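DR2417 (Deinococcus radiodurans, PDB 4XWW) is an RNase J that probably degrades and matures RNA as a 5'-3' exonuclease, possibly also as an endonuclease, using a two-metal centre. Local coordinates at residues H84-H89 and H153-N158; L108-A113 and Q281-M286; G478-T483 and V494-F499; L508-V513 and R540-K545. One frame throughout, in Å; residues are numbered along the deposited sequence.

Contact 1 (H84-H89 and H153-N158); sequences HGHEDH and HSIPDN. With ZN (zinc ion), chain E; ZN (zinc ion), chain F; nucleotides of chain C.
The zinc site of the metallo-beta-lactamase fold is assembled here: His84 and His86 from one segment and His153 from the loop before strand 159-165 converge on one zinc ion. His84 NE2 and His86 ND1 each bind it at 2.1 Å and His153 NE2 at 2.2 Å; His153 CG, anti to the backbone N (chi1 -169°), carries its ring to the metal. A bridging water is the fourth ligand and also binds the second zinc, held by Asp88 OD2, His89 NE2 and His403. The His153 edge points at the His84 face in an offset edge-to-face pair, planes 79° apart. Asn158 OD1 sits over one face of His84, 3.0 Å from CG; Asn158 ND2 bonds to Asp175 O and Met151 O, which holds the amide in place. The His86 ring is sandwiched between Ile155 CG2, 4.0 Å from its centroid in a CH-pi contact, and O5' of U3 of the bound RNA (chain C). His86 NE2 reaches Ser154 O through a water and His153 ND1 bonds to Gly380 O, links that would help fix ring rotation. Glu87 N donates a nearly straight bond (2.6 Å, 172°) to OP2 of U4 of chain C. Such ligands typify the HxHxDH motif of metallo-beta-lactamase nucleases.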
loop_
_atom_site.group_PDB
_atom_site.type_symbol
_atom_site.label_atom_id
_atom_site.label_comp_id
_atom_site.label_asym_id
_atom_site.label_seq_id
_atom_site.Cartn_x
_atom_site.Cartn_y
_atom_site.Cartn_z
ATOM N N HIS A 84 -21.527 14.762 -11.191
ATOM C CA HIS A 84 -21.532 14.925 -9.731
ATOM C C HIS A 84 -20.232 15.588 -9.276
ATOM O O HIS A 84 -19.285 15.716 -10.055
ATOM C CB HIS A 84 -21.742 13.588 -8.978
ATOM C CG HIS A 84 -20.644 12.568 -9.135
ATOM N ND1 HIS A 84 -20.347 11.962 -10.331
ATOM C CD2 HIS A 84 -19.830 11.984 -8.206
ATOM C CE1 HIS A 84 -19.393 11.059 -10.154
ATOM N NE2 HIS A 84 -19.071 11.059 -8.869
ATOM N N GLY A 85 -20.198 16.021 -8.020
ATOM C CA GLY A 85 -19.138 16.891 -7.542
ATOM C C GLY A 85 -17.938 16.177 -6.889
ATOM O O GLY A 85 -17.170 16.837 -6.190
ATOM N N HIS A 86 -17.772 14.875 -7.098
ATOM C CA HIS A 86 -16.543 14.194 -6.615
ATOM C C HIS A 86 -15.312 14.721 -7.343
ATOM O O HIS A 86 -15.377 15.077 -8.517
ATOM C CB HIS A 86 -16.624 12.670 -6.792
ATOM C CG HIS A 86 -17.312 11.968 -5.672
ATOM N ND1 HIS A 86 -18.013 10.795 -5.843
ATOM C CD2 HIS A 86 -17.420 12.276 -4.356
ATOM C CE1 HIS A 86 -18.520 10.406 -4.688
ATOM N NE2 HIS A 86 -18.159 11.283 -3.765
ATOM N N GLU A 87 -14.172 14.737 -6.652
ATOM C CA GLU A 87 -12.945 15.269 -7.220
ATOM C C GLU A 87 -12.466 14.516 -8.448
ATOM O O GLU A 87 -11.819 15.111 -9.290
ATOM C CB GLU A 87 -11.830 15.282 -6.166
ATOM C CG GLU A 87 -12.003 16.387 -5.125
ATOM C CD GLU A 87 -11.686 17.773 -5.627
ATOM O OE1 GLU A 87 -11.162 17.916 -6.744
ATOM O OE2 GLU A 87 -11.962 18.729 -4.883
ATOM N N ASP A 88 -12.768 13.229 -8.567
ATOM C CA ASP A 88 -12.339 12.542 -9.791
ATOM C C ASP A 88 -13.304 12.775 -10.954
ATOM O O ASP A 88 -13.153 12.170 -12.023
ATOM C CB ASP A 88 -12.155 11.036 -9.549
ATOM C CG ASP A 88 -13.449 10.320 -9.283
ATOM O OD1 ASP A 88 -14.270 10.854 -8.510
ATOM O OD2 ASP A 88 -13.619 9.210 -9.832
ATOM N N HIS A 89 -14.268 13.685 -10.767
ATOM C CA HIS A 89 -15.083 14.144 -11.887
ATOM C C HIS A 89 -15.051 15.655 -12.098
ATOM O O HIS A 89 -15.315 16.104 -13.201
ATOM C CB HIS A 89 -16.529 13.658 -11.715
ATOM C CG HIS A 89 -16.631 12.163 -11.663
ATOM N ND1 HIS A 89 -17.064 11.414 -12.740
ATOM C CD2 HIS A 89 -16.294 11.278 -10.699
ATOM C CE1 HIS A 89 -17.029 10.134 -12.416
ATOM N NE2 HIS A 89 -16.566 10.024 -11.185
ATOM N N HIS A 153 -25.573 7.515 -5.030
ATOM C CA HIS A 153 -24.111 7.481 -4.973
ATOM C C HIS A 153 -23.739 8.001 -3.584
ATOM O O HIS A 153 -24.615 8.215 -2.746
ATOM C CB HIS A 153 -23.530 8.336 -6.121
ATOM C CG HIS A 153 -22.053 8.175 -6.346
ATOM N ND1 HIS A 153 -21.360 7.013 -6.050
ATOM C CD2 HIS A 153 -21.138 9.046 -6.841
ATOM C CE1 HIS A 153 -20.084 7.180 -6.355
ATOM N NE2 HIS A 153 -19.919 8.405 -6.812
ATOM N N SER A 154 -22.453 8.223 -3.353
ATOM C CA SER A 154 -21.947 8.605 -2.038
ATOM C C SER A 154 -21.873 10.126 -1.870
ATOM O O SER A 154 -21.305 10.621 -0.886
ATOM C CB SER A 154 -20.568 7.998 -1.839
ATOM O OG SER A 154 -19.821 8.184 -3.031
ATOM N N ILE A 155 -22.415 10.851 -2.853
ATOM C CA ILE A 155 -22.570 12.311 -2.775
ATOM C C ILE A 155 -23.949 12.645 -3.376
ATOM O O ILE A 155 -24.404 11.948 -4.278
ATOM C CB ILE A 155 -21.419 13.057 -3.525
ATOM C CG1 ILE A 155 -21.394 14.555 -3.174
ATOM C CG2 ILE A 155 -21.540 12.879 -5.050
ATOM C CD1 ILE A 155 -20.234 15.326 -3.818
ATOM N N PRO A 156 -24.644 13.667 -2.846
ATOM C CA PRO A 156 -25.938 14.066 -3.425
ATOM C C PRO A 156 -25.815 14.666 -4.833
ATOM O O PRO A 156 -24.698 15.000 -5.269
ATOM C CB PRO A 156 -26.457 15.130 -2.439
ATOM C CG PRO A 156 -25.746 14.857 -1.165
ATOM C CD PRO A 156 -24.387 14.333 -1.553
ATOM N N ASP A 157 -26.948 14.802 -5.516
ATOM C CA ASP A 157 -27.020 15.481 -6.807
ATOM C C ASP A 157 -26.122 14.775 -7.812
ATOM O O ASP A 157 -25.384 15.406 -8.566
ATOM C CB ASP A 157 -26.644 16.954 -6.669
ATOM C CG ASP A 157 -27.808 17.822 -6.191
ATOM O OD1 ASP A 157 -28.971 17.346 -6.195
ATOM O OD2 ASP A 157 -27.552 18.988 -5.816
ATOM N N ASN A 158 -26.207 13.449 -7.782
ATOM C CA ASN A 158 -25.483 12.568 -8.687
ATOM C C ASN A 158 -26.386 12.097 -9.809
ATOM O O ASN A 158 -27.485 11.601 -9.562
ATOM C CB ASN A 158 -24.951 11.364 -7.920
ATOM C CG ASN A 158 -24.157 10.442 -8.793
ATOM O OD1 ASN A 158 -23.011 10.728 -9.113
ATOM N ND2 ASN A 158 -24.755 9.318 -9.178
HETATM ZN ZN ZN E . -18.269 9.588 -7.539
HETATM ZN ZN ZN F . -15.738 8.596 -9.779
ATOM P P U C 4 -14.289 13.765 -2.746
ATOM O OP1 U C 4 -15.513 13.957 -1.938
ATOM O OP2 U C 4 -14.354 13.880 -4.220
ATOM O "O5'" U C 4 -13.214 14.788 -2.168
ATOM C "C5'" U C 4 -11.816 14.646 -2.453
ATOM C "C4'" U C 4 -11.104 14.007 -1.286
ATOM O "O4'" U C 4 -9.830 13.481 -1.751
ATOM C "C3'" U C 4 -10.766 14.936 -0.120
ATOM O "O3'" U C 4 -11.823 14.987 0.839
ATOM C "C2'" U C 4 -9.438 14.370 0.369
ATOM O "O2'" U C 4 -9.554 13.182 1.122
ATOM C "C1'" U C 4 -8.783 14.002 -0.957
ATOM N N1 U C 4 -8.206 15.155 -1.662
ATOM C C2 U C 4 -6.838 15.328 -1.595
ATOM O O2 U C 4 -6.104 14.572 -0.985
ATOM N N3 U C 4 -6.363 16.423 -2.273
ATOM C C4 U C 4 -7.095 17.342 -2.993
ATOM O O4 U C 4 -6.517 18.277 -3.548
ATOM C C5 U C 4 -8.504 17.093 -3.013
ATOM C C6 U C 4 -8.999 16.034 -2.363
ATOM P P U C 3 -14.969 7.905 -5.579
ATOM O OP1 U C 3 -16.250 7.215 -5.306
ATOM O OP2 U C 3 -14.624 8.294 -6.966
ATOM O "O5'" U C 3 -14.909 9.188 -4.642
ATOM C "C5'" U C 3 -14.967 9.050 -3.214
ATOM C "C4'" U C 3 -13.960 9.967 -2.573
ATOM O "O4'" U C 3 -12.669 9.300 -2.510
ATOM C "C3'" U C 3 -13.729 11.285 -3.308
ATOM O "O3'" U C 3 -13.668 12.351 -2.376
ATOM C "C2'" U C 3 -12.381 11.077 -3.992
ATOM O "O2'" U C 3 -11.658 12.274 -4.196
ATOM C "C1'" U C 3 -11.671 10.174 -2.988
ATOM N N1 U C 3 -10.598 9.374 -3.590
ATOM C C2 U C 3 -9.364 9.384 -2.970
ATOM O O2 U C 3 -9.142 10.009 -1.948
ATOM N N3 U C 3 -8.403 8.628 -3.590
ATOM C C4 U C 3 -8.540 7.882 -4.741
ATOM O O4 U C 3 -7.574 7.253 -5.175
ATOM C C5 U C 3 -9.844 7.929 -5.326
ATOM C C6 U C 3 -10.804 8.660 -4.747
HETATM O O HOH W 1 -22.747 16.373 -6.734
HETATM O O HOH W 2 -18.686 11.190 -1.013
HETATM O O HOH W 3 -17.053 8.370 -8.259
#

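Contact 2 (L108-A113 and Q281-M286); sequences LPLTLA and QATGHM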
loop_
_atom_site.group_PDB
_atom_site.type_symbol
_atom_site.label_atom_id
_atom_site.label_comp_id
_atom_site.label_asym_id
_atom_site.label_seq_id
_atom_site.Cartn_x
_atom_site.Cartn_y
_atom_site.Cartn_z
ATOM N N LEU A 108 -26.095 19.504 -11.603
ATOM C CA LEU A 108 -27.064 19.689 -10.513
ATOM C C LEU A 108 -26.525 20.649 -9.430
ATOM O O LEU A 108 -25.335 20.959 -9.425
ATOM C CB LEU A 108 -27.451 18.325 -9.937
ATOM C CG LEU A 108 -28.531 17.685 -10.814
ATOM C CD1 LEU A 108 -27.927 16.717 -11.805
ATOM C CD2 LEU A 108 -29.627 17.020 -9.981
ATOM N N PRO A 109 -27.399 21.157 -8.538
ATOM C CA PRO A 109 -26.970 22.279 -7.687
ATOM C C PRO A 109 -25.729 22.042 -6.803
ATOM O O PRO A 109 -24.901 22.950 -6.740
ATOM C CB PRO A 109 -28.199 22.531 -6.810
ATOM C CG PRO A 109 -29.329 22.065 -7.620
ATOM C CD PRO A 109 -28.833 20.866 -8.356
ATOM N N LEU A 110 -25.596 20.904 -6.126
ATOM C CA LEU A 110 -24.410 20.711 -5.285
ATOM C C LEU A 110 -23.165 20.646 -6.167
ATOM O O LEU A 110 -22.120 21.205 -5.832
ATOM C CB LEU A 110 -24.520 19.438 -4.425
ATOM C CG LEU A 110 -23.295 19.120 -3.558
ATOM C CD1 LEU A 110 -23.002 20.280 -2.572
ATOM C CD2 LEU A 110 -23.523 17.805 -2.824
ATOM N N THR A 111 -23.297 19.988 -7.315
ATOM C CA THR A 111 -22.192 19.897 -8.269
ATOM C C THR A 111 -21.716 21.291 -8.659
ATOM O O THR A 111 -20.532 21.612 -8.548
ATOM C CB THR A 111 -22.606 19.116 -9.529
ATOM O OG1 THR A 111 -23.115 17.834 -9.137
ATOM C CG2 THR A 111 -21.413 18.919 -10.451
ATOM N N LEU A 112 -22.642 22.162 -9.043
ATOM C CA LEU A 112 -22.245 23.502 -9.442
ATOM C C LEU A 112 -21.715 24.332 -8.274
ATOM O O LEU A 112 -20.826 25.169 -8.459
ATOM C CB LEU A 112 -23.428 24.237 -10.120
ATOM C CG LEU A 112 -23.957 23.561 -11.392
ATOM C CD1 LEU A 112 -24.989 24.476 -12.098
ATOM C CD2 LEU A 112 -22.840 23.271 -12.362
ATOM N N ALA A 113 -22.265 24.131 -7.080
ATOM C CA ALA A 113 -21.793 24.899 -5.933
ATOM C C ALA A 113 -20.315 24.565 -5.659
ATOM O O ALA A 113 -19.496 25.461 -5.406
ATOM C CB ALA A 113 -22.649 24.627 -4.708
ATOM N N GLN A 281 -25.330 22.428 3.000
ATOM C CA GLN A 281 -26.412 23.206 3.618
ATOM C C GLN A 281 -26.982 24.232 2.647
ATOM O O GLN A 281 -28.203 24.418 2.580
ATOM C CB GLN A 281 -25.922 23.891 4.894
ATOM C CG GLN A 281 -25.695 22.931 6.068
ATOM C CD GLN A 281 -25.351 23.667 7.349
ATOM O OE1 GLN A 281 -24.198 23.987 7.598
ATOM N NE2 GLN A 281 -26.357 23.961 8.151
ATOM N N ALA A 282 -26.110 24.876 1.872
ATOM C CA ALA A 282 -26.569 25.893 0.919
ATOM C C ALA A 282 -27.467 25.310 -0.166
ATOM O O ALA A 282 -28.276 26.029 -0.751
ATOM C CB ALA A 282 -25.385 26.609 0.282
ATOM N N THR A 283 -27.333 24.011 -0.431
ATOM C CA THR A 283 -28.115 23.385 -1.490
ATOM C C THR A 283 -29.166 22.445 -0.918
ATOM O O THR A 283 -29.752 21.636 -1.637
ATOM C CB THR A 283 -27.213 22.628 -2.485
ATOM O OG1 THR A 283 -26.295 21.810 -1.762
ATOM C CG2 THR A 283 -26.423 23.627 -3.338
ATOM N N GLY A 284 -29.398 22.557 0.383
ATOM C CA GLY A 284 -30.484 21.844 1.031
ATOM C C GLY A 284 -30.300 20.367 1.328
ATOM O O GLY A 284 -31.253 19.691 1.718
ATOM N N HIS A 285 -29.082 19.853 1.164
ATOM C CA HIS A 285 -28.844 18.431 1.386
ATOM C C HIS A 285 -28.462 18.104 2.819
ATOM O O HIS A 285 -28.540 16.957 3.232
ATOM C CB HIS A 285 -27.757 17.917 0.437
ATOM C CG HIS A 285 -28.126 18.065 -1.000
ATOM N ND1 HIS A 285 -29.090 17.292 -1.604
ATOM C CD2 HIS A 285 -27.670 18.914 -1.958
ATOM C CE1 HIS A 285 -29.225 17.656 -2.868
ATOM N NE2 HIS A 285 -28.366 18.636 -3.107
ATOM N N MET A 286 -28.052 19.119 3.565
ATOM C CA MET A 286 -27.667 18.922 4.960
ATOM C C MET A 286 -28.444 19.872 5.849
ATOM O O MET A 286 -28.459 21.077 5.609
ATOM C CB MET A 286 -26.170 19.130 5.155
ATOM C CG MET A 286 -25.665 18.693 6.535
ATOM S SD MET A 286 -23.909 19.030 6.773
ATOM C CE MET A 286 -23.188 17.706 5.774
#
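Thr283 meets the first turn of helix 109-122 at the point where helix 271-282 ends, and its two branches divide the work. CG2 packs against the backbone and side chain of Pro109, 3.8 Å from Pro109 O, and lies 4.1 Å from Ala113 CB, so the methyl group sits against residues one helical turn apart. OG1 approaches Leu110 CD1 at 3.7 Å, but its polar partner is Ala279 O, in the last turn of helix 271-282. With chi1 at 48°, OG1 lies between the backbone N and the carbonyl carbon, while CG2 is carried toward the other helix. Thr283, which loses 65 Å² to the other segment, and the buried Leu110 form the tightly packed part. On its other flank the partly exposed His285 loses only 35 Å², its ring meeting Leu110 CB obliquely, 4.0 Å from CD2. Pro109, Ala113 and Thr283 also remain partly exposed. A Schellman motif ends helix 271-282: Gly284, with positive phi, is its C-prime residue, its N bonding to Gln281 O and His285 N to Ala280 O. That turn brings His285 back toward helix 109-122. With no hydrogen bond or salt bridge across them, the two segments, one metallo-beta-lactamase and one beta-CASP, meet by van der Waals contact, with a weak bond from His285 NE2 to Asp157 OD2 beside them.

Contact 3 (G478-T483 and V494-F499); sequences GLLILT and VVARGF
Gly478 leaves the preceding helix with positive phi, and its CA makes a close CA-H...O contact with Gly498 O at 3.4 Å. Leu479 pairs with Arg497 through two backbone bonds: N to Arg497 O (2.9 Å) and Arg497 N to Leu479 O (3.1 Å). Leu479 CD2 lies alongside Arg497 CB, while the guanidinium turns away to a salt bridge with Asp470 of the second subunit. Leu480, in a non-hydrogen-bonded pair with Ala496, presses CD2 tightly on Ala496 CB (3.4 Å), and its CD1 rests over one face of the Phe499 ring. This is the antiparallel hairpin of the C-terminal domain, strands 479-485 and 491-497, with strand 552-556 completing the sheet on the other side of strand 479-485. Ile481 repeats the hydrogen-bonded pattern with Val495: N to Val495 O is 2.8 Å, nearly straight at 160°, and Val495 N bonds back to Ile481 O. Ile481 CG1 is anti to the backbone N (chi1 158°), which puts CG2 beside Val495 CB, 3.4 Å away and tighter than usual contact. Leu482 CD2 then lies alongside Val494 CG2 at 3.9 Å.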
loop_
_atom_site.group_PDB
_atom_site.type_symbol
_atom_site.label_atom_id
_atom_site.label_comp_id
_atom_site.label_asym_id
_atom_site.label_seq_id
_atom_site.Cartn_x
_atom_site.Cartn_y
_atom_site.Cartn_z
ATOM N N GLY A 478 20.163 7.357 -2.590
ATOM C CA GLY A 478 20.789 8.588 -2.132
ATOM C C GLY A 478 21.719 9.090 -3.223
ATOM O O GLY A 478 21.681 8.584 -4.342
ATOM N N LEU A 479 22.564 10.071 -2.928
ATOM C CA LEU A 479 23.462 10.548 -3.974
ATOM C C LEU A 479 24.889 10.833 -3.524
ATOM O O LEU A 479 25.159 11.121 -2.356
ATOM C CB LEU A 479 22.903 11.812 -4.627
ATOM C CG LEU A 479 23.211 13.107 -3.883
ATOM C CD1 LEU A 479 23.271 14.256 -4.839
ATOM C CD2 LEU A 479 22.133 13.332 -2.875
ATOM N N LEU A 480 25.791 10.750 -4.496
ATOM C CA LEU A 480 27.183 11.142 -4.334
ATOM C C LEU A 480 27.575 12.082 -5.460
ATOM O O LEU A 480 27.587 11.693 -6.629
ATOM C CB LEU A 480 28.097 9.918 -4.318
ATOM C CG LEU A 480 28.386 9.394 -2.914
ATOM C CD1 LEU A 480 29.278 8.165 -2.947
ATOM C CD2 LEU A 480 29.036 10.509 -2.130
ATOM N N ILE A 481 27.874 13.327 -5.113
ATOM C CA ILE A 481 28.377 14.259 -6.106
ATOM C C ILE A 481 29.902 14.349 -6.006
ATOM O O ILE A 481 30.458 14.829 -5.015
ATOM C CB ILE A 481 27.725 15.658 -5.965
ATOM C CG1 ILE A 481 28.602 16.738 -6.606
ATOM C CG2 ILE A 481 27.399 15.974 -4.523
ATOM C CD1 ILE A 481 28.224 17.033 -8.037
ATOM N N LEU A 482 30.569 13.843 -7.038
ATOM C CA LEU A 482 32.020 13.850 -7.102
ATOM C C LEU A 482 32.498 14.930 -8.048
ATOM O O LEU A 482 32.236 14.874 -9.244
ATOM C CB LEU A 482 32.557 12.504 -7.579
ATOM C CG LEU A 482 31.858 11.223 -7.142
ATOM C CD1 LEU A 482 31.871 10.256 -8.305
ATOM C CD2 LEU A 482 32.570 10.624 -5.950
ATOM N N THR A 483 33.213 15.911 -7.522
ATOM C CA THR A 483 33.776 16.932 -8.385
ATOM C C THR A 483 35.297 16.843 -8.377
ATOM O O THR A 483 35.921 16.825 -7.318
ATOM C CB THR A 483 33.318 18.340 -7.973
ATOM O OG1 THR A 483 34.450 19.131 -7.595
ATOM C CG2 THR A 483 32.318 18.263 -6.817
ATOM N N VAL A 494 34.061 14.987 -2.487
ATOM C CA VAL A 494 32.905 14.114 -2.301
ATOM C C VAL A 494 31.820 14.743 -1.428
ATOM O O VAL A 494 32.077 15.154 -0.298
ATOM C CB VAL A 494 33.326 12.770 -1.671
ATOM C CG1 VAL A 494 32.110 11.996 -1.180
ATOM C CG2 VAL A 494 34.130 11.946 -2.661
ATOM N N VAL A 495 30.603 14.817 -1.959
ATOM C CA VAL A 495 29.454 15.182 -1.137
ATOM C C VAL A 495 28.352 14.132 -1.261
ATOM O O VAL A 495 27.980 13.729 -2.364
ATOM C CB VAL A 495 28.880 16.557 -1.503
ATOM C CG1 VAL A 495 27.664 16.870 -0.622
ATOM C CG2 VAL A 495 29.943 17.633 -1.379
ATOM N N ALA A 496 27.850 13.689 -0.110
ATOM C CA ALA A 496 26.809 12.671 -0.043
ATOM C C ALA A 496 25.557 13.207 0.640
ATOM O O ALA A 496 25.647 13.907 1.646
ATOM C CB ALA A 496 27.323 11.447 0.699
ATOM N N ARG A 497 24.388 12.882 0.096
ATOM C CA ARG A 497 23.136 13.156 0.795
ATOM C C ARG A 497 22.236 11.925 0.744
ATOM O O ARG A 497 22.062 11.321 -0.311
ATOM C CB ARG A 497 22.421 14.373 0.204
ATOM C CG ARG A 497 22.838 15.681 0.823
ATOM C CD ARG A 497 22.476 15.686 2.288
ATOM N NE ARG A 497 21.306 16.515 2.541
ATOM C CZ ARG A 497 21.337 17.648 3.233
ATOM N NH1 ARG A 497 22.479 18.077 3.752
ATOM N NH2 ARG A 497 20.224 18.347 3.411
ATOM N N GLY A 498 21.696 11.549 1.901
ATOM C CA GLY A 498 20.909 10.334 2.041
ATOM C C GLY A 498 21.619 9.071 1.582
ATOM O O GLY A 498 20.975 8.102 1.188
ATOM N N PHE A 499 22.948 9.068 1.628
ATOM C CA PHE A 499 23.702 7.891 1.208
ATOM C C PHE A 499 24.033 6.990 2.394
ATOM O O PHE A 499 23.634 5.826 2.434
ATOM C CB PHE A 499 24.996 8.294 0.495
ATOM C CG PHE A 499 25.892 7.132 0.182
ATOM C CD1 PHE A 499 25.431 6.070 -0.580
ATOM C CD2 PHE A 499 27.193 7.096 0.659
ATOM C CE1 PHE A 499 26.252 4.995 -0.864
ATOM C CE2 PHE A 499 28.018 6.031 0.377
ATOM C CZ PHE A 499 27.551 4.977 -0.385
#

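Contact 4 (L508-V513 and R540-K545); sequences LQIRRV and RRFTRK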
loop_
_atom_site.group_PDB
_atom_site.type_symbol
_atom_site.label_atom_id
_atom_site.label_comp_id
_atom_site.label_asym_id
_atom_site.label_seq_id
_atom_site.Cartn_x
_atom_site.Cartn_y
_atom_site.Cartn_z
ATOM N N LEU A 508 37.507 8.718 1.949
ATOM C CA LEU A 508 38.837 8.879 1.392
ATOM C C LEU A 508 39.101 7.827 0.326
ATOM O O LEU A 508 39.838 8.077 -0.628
ATOM C CB LEU A 508 39.895 8.804 2.489
ATOM C CG LEU A 508 39.585 9.525 3.800
ATOM C CD1 LEU A 508 40.804 9.572 4.670
ATOM C CD2 LEU A 508 38.996 10.926 3.601
ATOM N N GLN A 509 38.502 6.652 0.492
ATOM C CA GLN A 509 38.649 5.576 -0.484
ATOM C C GLN A 509 37.977 5.930 -1.804
ATOM O O GLN A 509 38.506 5.647 -2.878
ATOM C CB GLN A 509 38.063 4.269 0.049
ATOM C CG GLN A 509 38.753 3.714 1.275
ATOM C CD GLN A 509 38.140 2.401 1.719
ATOM O OE1 GLN A 509 38.136 1.423 0.971
ATOM N NE2 GLN A 509 37.600 2.377 2.934
ATOM N N ILE A 510 36.799 6.535 -1.713
ATOM C CA ILE A 510 36.078 6.998 -2.894
ATOM C C ILE A 510 36.904 8.028 -3.676
ATOM O O ILE A 510 36.965 7.986 -4.907
ATOM C CB ILE A 510 34.715 7.599 -2.504
ATOM C CG1 ILE A 510 33.799 6.507 -1.941
ATOM C CG2 ILE A 510 34.062 8.270 -3.698
ATOM C CD1 ILE A 510 32.502 7.029 -1.352
ATOM N N ARG A 511 37.553 8.937 -2.950
ATOM C CA ARG A 511 38.425 9.936 -3.562
ATOM C C ARG A 511 39.511 9.321 -4.436
ATOM O O ARG A 511 39.696 9.738 -5.578
ATOM C CB ARG A 511 39.091 10.799 -2.490
ATOM C CG ARG A 511 38.355 12.076 -2.148
ATOM C CD ARG A 511 39.311 13.065 -1.505
ATOM N NE ARG A 511 39.012 13.303 -0.098
ATOM C CZ ARG A 511 38.306 14.335 0.350
ATOM N NH1 ARG A 511 38.086 14.473 1.650
ATOM N NH2 ARG A 511 37.822 15.231 -0.499
ATOM N N ARG A 512 40.223 8.333 -3.892
ATOM C CA ARG A 512 41.383 7.755 -4.575
ATOM C C ARG A 512 40.993 7.028 -5.854
ATOM O O ARG A 512 41.724 7.064 -6.843
ATOM C CB ARG A 512 42.150 6.795 -3.654
ATOM C CG ARG A 512 41.543 5.396 -3.511
ATOM C CD ARG A 512 42.593 4.349 -3.176
ATOM N NE ARG A 512 43.740 4.936 -2.490
ATOM C CZ ARG A 512 43.754 5.270 -1.204
ATOM N NH1 ARG A 512 42.678 5.085 -0.450
ATOM N NH2 ARG A 512 44.846 5.804 -0.674
ATOM N N VAL A 513 39.838 6.367 -5.832
ATOM C CA VAL A 513 39.374 5.615 -6.985
ATOM C C VAL A 513 39.004 6.595 -8.088
ATOM O O VAL A 513 39.346 6.398 -9.257
ATOM C CB VAL A 513 38.172 4.716 -6.631
ATOM C CG1 VAL A 513 37.625 4.037 -7.873
ATOM C CG2 VAL A 513 38.587 3.680 -5.592
ATOM N N ARG A 540 31.527 3.880 -9.387
ATOM C CA ARG A 540 30.379 2.976 -9.442
ATOM C C ARG A 540 30.819 1.533 -9.221
ATOM O O ARG A 540 30.177 0.777 -8.491
ATOM C CB ARG A 540 29.657 3.103 -10.785
ATOM C CG ARG A 540 28.794 1.899 -11.144
ATOM C CD ARG A 540 27.483 1.901 -10.382
ATOM N NE ARG A 540 26.632 3.021 -10.775
ATOM C CZ ARG A 540 26.084 3.876 -9.919
ATOM N NH1 ARG A 540 26.302 3.746 -8.615
ATOM N NH2 ARG A 540 25.318 4.864 -10.365
ATOM N N ARG A 541 31.926 1.167 -9.858
ATOM C CA ARG A 541 32.502 -0.164 -9.711
ATOM C C ARG A 541 33.018 -0.388 -8.294
ATOM O O ARG A 541 32.876 -1.481 -7.743
ATOM C CB ARG A 541 33.635 -0.374 -10.722
ATOM N N PHE A 542 33.615 0.647 -7.710
ATOM C CA PHE A 542 34.193 0.540 -6.372
ATOM C C PHE A 542 33.141 0.468 -5.273
ATOM O O PHE A 542 33.226 -0.363 -4.369
ATOM C CB PHE A 542 35.124 1.720 -6.085
ATOM C CG PHE A 542 35.423 1.907 -4.621
ATOM C CD1 PHE A 542 36.178 0.969 -3.927
ATOM C CD2 PHE A 542 34.943 3.012 -3.937
ATOM C CE1 PHE A 542 36.450 1.130 -2.577
ATOM C CE2 PHE A 542 35.213 3.184 -2.589
ATOM C CZ PHE A 542 35.970 2.239 -1.907
ATOM N N THR A 543 32.160 1.359 -5.344
ATOM C CA THR A 543 31.157 1.444 -4.298
ATOM C C THR A 543 30.299 0.189 -4.311
ATOM O O THR A 543 29.946 -0.329 -3.254
ATOM C CB THR A 543 30.301 2.709 -4.448
ATOM O OG1 THR A 543 31.091 3.855 -4.105
ATOM C CG2 THR A 543 29.102 2.663 -3.521
ATOM N N ARG A 544 29.998 -0.321 -5.503
ATOM C CA ARG A 544 29.245 -1.568 -5.628
ATOM C C ARG A 544 29.976 -2.724 -4.943
ATOM O O ARG A 544 29.364 -3.524 -4.240
ATOM C CB ARG A 544 28.992 -1.905 -7.101
ATOM N N LYS A 545 31.287 -2.805 -5.144
ATOM C CA LYS A 545 32.085 -3.824 -4.471
ATOM C C LYS A 545 32.153 -3.541 -2.971
ATOM O O LYS A 545 32.037 -4.453 -2.152
ATOM C CB LYS A 545 33.496 -3.892 -5.065
#
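This is a helix-helix packing contact in the C-terminal domain, between helices 504-523 and 528-547, made chiefly by one aromatic side chain. The short axes run roughly antiparallel, at 147°, and stay 10.0 Å apart at closest approach, a separation spanned by Phe542. Its CG is anti to the backbone N (chi1 163°), which sends the ring across to the other helix. Val513 CG2 lies over one ring face, 4.0 Å from the centroid and 22° off the normal, in a CH-pi contact; Val513 CG1 touches Phe542 CB at 3.8 Å. Ile510 CG1 meets the ring edge in plane, 3.7 Å from Phe542 CE2. Obliquely to the ring, Gln509 CB comes within 3.5 Å of Phe542 CZ. Ile510 also packs on Leu480 and Leu482, tying this helix to the three-stranded sheet of the domain. No hydrogen bond crosses between the segments, so their direct cohesion comes from apolar and CH-pi contacts around a single phenyl ring.

How the contacts relate
Contacts 1 and 2 meet near the active site: Asp157 OD2 of contact 1 accepts a hydrogen bond from Leu110 N and a weak one from His285 NE2, both of contact 2, adding a polar bridge beside the apolar helix packing. Contact 1 is buried and governed by metal ligation and phosphate binding; contact 2 is nearer the surface. Contacts 3 and 4 lie in the C-terminal domain, contact 3 about 47 Å from contact 1 between centres. They share a hydrophobic layer in which Ile510 packs on Leu480, Leu482 and Val494. Contact 3, mostly buried, combines backbone bonding with apolar packing and touches the second subunit; partly buried contact 4 relies on side-chain packing.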